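Local atomic coordinates of putative aldo/keto reductase (Salmonella enterica subsp. enterica serovar Typhimurium, PDB entry 4R9O), a protein that probably acts as an NADP-dependent oxidoreductase of the aldo/keto reductase family, built on a TIM barrel. Residues 139-142 against 143-146; 199-202 against 203-207. One frame throughout, in Å; residues are numbered along the deposited sequence.

Contact 1: residues 139-142 against 143-146; sequences ADDV and AEAF
Phe146 lies alongside Val142, one helical turn earlier, and turns one ring face to the valine methyl CG1. Phe146 CB rests 3.5 Å from Val142 O, and the first ring atoms, CG and CD2, still brush that oxygen. Further out the ring meets the methyl: Phe146 CD1 lies loosely against Val142 CG1 at 4.1 Å, CE1 and CE2 flank it more closely, and the outermost atom, Phe146 CZ, comes nearest to Val142 CG1 at 3.6 Å. This is a CH-pi contact, the methyl lying 3.7 Å from the centroid and 14° off the ring normal, slightly toward the CZ rim. Val142 sets it up by carrying CG1 anti to the backbone N (chi1 178°), which aims that methyl up the helix while CG2 stays back beside the N. Both residues belong to the opening turns of helix 139-151, the crossover helix of a beta-alpha-beta unit of the TIM barrel, and both reach Ile130 on strand 125-130; the Phe146 ring also stacks with Phe158 of the following strand. Beside the root of the ring, the backbone bond from Phe146 N to Val142 O is short and straight, 2.8 Å at 175°. On another side of the helix Asp141 and Glu144 run side by side, their carboxylate planes perpendicular, with Asp141 OD1 4.0 Å from Glu144 OE1. These like charges probably disfavour each other, though the nearby helix N terminus may offset part of the cost, and Glu144 also touches Arg106. Glu144 CG passes 3.3 Å from Asp140 O on its way out. The carboxylate of Asp140 bridges two arginines, Arg174 of its own chain through OD1 and Arg206 of a neighbouring subunit through OD2.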
loop_
_atom_site.group_PDB
_atom_site.type_symbol
_atom_site.label_atom_id
_atom_site.label_comp_id
_atom_site.label_asym_id
_atom_site.label_seq_id
_atom_site.Cartn_x
_atom_site.Cartn_y
_atom_site.Cartn_z
ATOM N N ALA C 139 -30.393 -0.655 -5.592
ATOM C CA ALA C 139 -30.970 0.495 -4.897
ATOM C C ALA C 139 -32.485 0.628 -5.116
ATOM O O ALA C 139 -33.195 1.095 -4.224
ATOM C CB ALA C 139 -30.256 1.772 -5.328
ATOM N N ASP C 140 -32.963 0.212 -6.293
ATOM C CA ASP C 140 -34.399 0.190 -6.604
ATOM C C ASP C 140 -35.157 -0.723 -5.649
ATOM O O ASP C 140 -36.276 -0.430 -5.244
ATOM C CB ASP C 140 -34.660 -0.300 -8.034
ATOM C CG ASP C 140 -34.355 0.744 -9.095
ATOM O OD1 ASP C 140 -34.147 1.930 -8.753
ATOM O OD2 ASP C 140 -34.342 0.362 -10.289
ATOM N N ASP C 141 -34.539 -1.855 -5.335
ATOM C CA ASP C 141 -35.130 -2.848 -4.450
ATOM C C ASP C 141 -35.214 -2.338 -3.019
ATOM O O ASP C 141 -36.242 -2.509 -2.352
ATOM C CB ASP C 141 -34.325 -4.138 -4.497
ATOM C CG ASP C 141 -34.571 -4.931 -5.762
ATOM O OD1 ASP C 141 -35.512 -4.597 -6.524
ATOM O OD2 ASP C 141 -33.820 -5.905 -5.984
ATOM N N VAL C 142 -34.132 -1.719 -2.550
ATOM C CA VAL C 142 -34.108 -1.108 -1.226
ATOM C C VAL C 142 -35.162 -0.005 -1.150
ATOM O O VAL C 142 -35.917 0.067 -0.182
ATOM C CB VAL C 142 -32.711 -0.535 -0.890
ATOM C CG1 VAL C 142 -32.709 0.157 0.493
ATOM C CG2 VAL C 142 -31.664 -1.643 -0.956
ATOM N N ALA C 143 -35.219 0.835 -2.184
ATOM C CA ALA C 143 -36.215 1.899 -2.253
ATOM C C ALA C 143 -37.638 1.346 -2.181
ATOM O O ALA C 143 -38.479 1.918 -1.504
ATOM C CB ALA C 143 -36.045 2.722 -3.528
ATOM N N GLU C 144 -37.918 0.255 -2.885
ATOM C CA GLU C 144 -39.249 -0.353 -2.801
ATOM C C GLU C 144 -39.554 -0.740 -1.356
ATOM O O GLU C 144 -40.624 -0.430 -0.840
ATOM C CB GLU C 144 -39.371 -1.582 -3.705
ATOM C CG GLU C 144 -39.449 -1.282 -5.200
ATOM C CD GLU C 144 -39.596 -2.540 -6.046
ATOM O OE1 GLU C 144 -38.973 -2.599 -7.127
ATOM O OE2 GLU C 144 -40.340 -3.462 -5.640
ATOM N N ALA C 145 -38.604 -1.401 -0.700
ATOM C CA ALA C 145 -38.804 -1.825 0.681
ATOM C C ALA C 145 -39.044 -0.617 1.584
ATOM O O ALA C 145 -40.020 -0.585 2.346
ATOM C CB ALA C 145 -37.612 -2.641 1.175
ATOM N N PHE C 146 -38.160 0.371 1.490
ATOM C CA PHE C 146 -38.283 1.582 2.295
ATOM C C PHE C 146 -39.622 2.276 2.039
ATOM O O PHE C 146 -40.278 2.712 2.989
ATOM C CB PHE C 146 -37.125 2.557 2.018
ATOM C CG PHE C 146 -35.812 2.158 2.655
ATOM C CD1 PHE C 146 -34.720 3.008 2.589
ATOM C CD2 PHE C 146 -35.669 0.943 3.312
ATOM C CE1 PHE C 146 -33.504 2.660 3.172
ATOM C CE2 PHE C 146 -34.457 0.586 3.893
ATOM C CZ PHE C 146 -33.370 1.458 3.816
#

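Contact 2: residues 199-202 against 203-207; sequences LDQL and QQLRI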
loop_
_atom_site.group_PDB
_atom_site.type_symbol
_atom_site.label_atom_id
_atom_site.label_comp_id
_atom_site.label_asym_id
_atom_site.label_seq_id
_atom_site.Cartn_x
_atom_site.Cartn_y
_atom_site.Cartn_z
ATOM N N LEU C 199 -16.975 12.232 5.561
ATOM C CA LEU C 199 -17.453 13.272 6.464
ATOM C C LEU C 199 -17.646 14.610 5.750
ATOM O O LEU C 199 -18.463 15.433 6.187
ATOM C CB LEU C 199 -16.492 13.432 7.643
ATOM C CG LEU C 199 -16.416 12.212 8.570
ATOM C CD1 LEU C 199 -15.383 12.399 9.682
ATOM C CD2 LEU C 199 -17.784 11.899 9.150
ATOM N N ASP C 200 -16.895 14.834 4.665
ATOM C CA ASP C 200 -17.112 16.008 3.825
ATOM C C ASP C 200 -18.511 15.993 3.224
ATOM O O ASP C 200 -19.213 17.004 3.238
ATOM C CB ASP C 200 -16.081 16.084 2.691
ATOM C CG ASP C 200 -14.652 16.155 3.196
ATOM O OD1 ASP C 200 -14.425 16.748 4.271
ATOM O OD2 ASP C 200 -13.759 15.603 2.514
ATOM N N GLN C 201 -18.901 14.843 2.665
ATOM C CA GLN C 201 -20.221 14.692 2.074
ATOM C C GLN C 201 -21.330 14.932 3.103
ATOM O O GLN C 201 -22.333 15.580 2.808
ATOM C CB GLN C 201 -20.389 13.294 1.458
ATOM C CG GLN C 201 -21.792 13.042 0.936
ATOM C CD GLN C 201 -22.010 11.607 0.539
ATOM O OE1 GLN C 201 -21.891 10.705 1.368
ATOM N NE2 GLN C 201 -22.283 11.375 -0.743
ATOM N N LEU C 202 -21.156 14.396 4.306
ATOM C CA LEU C 202 -22.186 14.524 5.338
ATOM C C LEU C 202 -22.330 15.980 5.779
ATOM O O LEU C 202 -23.445 16.489 5.881
ATOM C CB LEU C 202 -21.878 13.623 6.544
ATOM C CG LEU C 202 -21.923 12.128 6.200
ATOM C CD1 LEU C 202 -21.520 11.281 7.402
ATOM C CD2 LEU C 202 -23.324 11.724 5.699
ATOM N N GLN C 203 -21.209 16.650 6.028
ATOM C CA GLN C 203 -21.258 18.074 6.338
ATOM C C GLN C 203 -21.923 18.853 5.201
ATOM O O GLN C 203 -22.732 19.737 5.444
ATOM C CB GLN C 203 -19.862 18.651 6.608
ATOM C CG GLN C 203 -19.932 20.126 6.969
ATOM C CD GLN C 203 -18.585 20.826 7.091
ATOM O OE1 GLN C 203 -17.544 20.206 7.323
ATOM N NE2 GLN C 203 -18.614 22.137 6.953
ATOM N N GLN C 204 -21.607 18.508 3.958
ATOM C CA GLN C 204 -22.141 19.251 2.822
ATOM C C GLN C 204 -23.662 19.130 2.771
ATOM O O GLN C 204 -24.367 20.109 2.550
ATOM C CB GLN C 204 -21.532 18.752 1.503
ATOM C CG GLN C 204 -22.056 19.486 0.278
ATOM C CD GLN C 204 -21.435 18.985 -1.014
ATOM O OE1 GLN C 204 -20.286 18.553 -1.036
ATOM N NE2 GLN C 204 -22.200 19.036 -2.096
ATOM N N LEU C 205 -24.152 17.917 2.988
ATOM C CA LEU C 205 -25.583 17.641 2.946
ATOM C C LEU C 205 -26.305 18.006 4.240
ATOM O O LEU C 205 -27.517 17.869 4.319
ATOM C CB LEU C 205 -25.819 16.159 2.628
ATOM C CG LEU C 205 -25.330 15.686 1.264
ATOM C CD1 LEU C 205 -25.699 14.227 1.052
ATOM C CD2 LEU C 205 -25.936 16.540 0.185
ATOM N N ARG C 206 -25.554 18.473 5.237
ATOM C CA ARG C 206 -26.081 18.802 6.569
ATOM C C ARG C 206 -26.743 17.597 7.236
ATOM O O ARG C 206 -27.767 17.722 7.909
ATOM C CB ARG C 206 -27.062 19.970 6.496
ATOM C CG ARG C 206 -26.446 21.211 5.825
ATOM C CD ARG C 206 -27.277 22.469 6.007
ATOM N NE ARG C 206 -26.652 23.600 5.318
ATOM C CZ ARG C 206 -25.678 24.350 5.827
ATOM N NH1 ARG C 206 -25.216 24.115 7.054
ATOM N NH2 ARG C 206 -25.172 25.349 5.118
ATOM N N ILE C 207 -26.133 16.434 7.034
ATOM C CA ILE C 207 -26.556 15.183 7.649
ATOM C C ILE C 207 -25.530 14.797 8.695
ATOM O O ILE C 207 -24.335 14.719 8.407
ATOM C CB ILE C 207 -26.703 14.061 6.601
ATOM C CG1 ILE C 207 -27.873 14.381 5.662
ATOM C CG2 ILE C 207 -26.868 12.685 7.265
ATOM C CD1 ILE C 207 -27.898 13.592 4.391
#
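Leu202 O accepts the backbone N of Ile207 at 2.9 Å (158°), a bond that spans the end of helix 198-205. It is the wider-spanning of the two bonds of a Schellman motif; inside it Arg206 N returns to Gln203 O at 3.1 Å. Arg206 takes positive phi (59°), and this turn swings the chain round so that Ile207 comes back beside Leu202. Their side chains then cross at about a right angle: Leu202 CD2 meets the branch methyl Ile207 CG2 at 4.0 Å, the apolar contact that commonly accompanies this kind of helix end. Nearer the backbone, Leu202 CB lies 3.3 Å from Ile207 O. The branch reaches Leu202 because Ile207 CG2 stands anti to its own N, on the carbonyl side. Just before this turn, Leu205 lies obliquely across Gln201, with Leu205 CD1 4.1 Å from Gln201 CG and Leu205 CG 3.4 Å from Gln201 O. The Gln201 chain runs extended past CG, and its NE2 is held by Pro165 O at the start of helix 165-173. Carbonyls of the last turn are used by a neighbouring subunit, whose Arg174 donates to Gln203 O and Gln204 O; Gln203 O is thus gripped twice, by that guanidinium and by Arg206 N. Helix 198-205 is the link between parallel barrel strands 182-185 and 210-212; its last turn, through Gln201 and Leu205, and the following Ile207 pack against Phe168 on helix 165-173, while Leu202 touches Pro209 just before strand 210-212.

In the fold
From the N terminus, contact 1 comes first, after strand 125-130 and a loop, at the start of the helix that leads to strand 155-161. Contact 2 follows two strands and one helix later, at the end of helix 198-205, before strand 210-212. Each lies within one continuous stretch, so neither closes a long loop; they stand in series and neither nest nor cross. Within a chain their centres are 23 Å apart and they do not touch, both sitting on the outer helical layer of the barrel. Between subunits they do meet: Asp140 of contact 1 pairs with Arg206 of contact 2 from a neighbouring copy, so the two join adjacent barrels in the six-chain assembly.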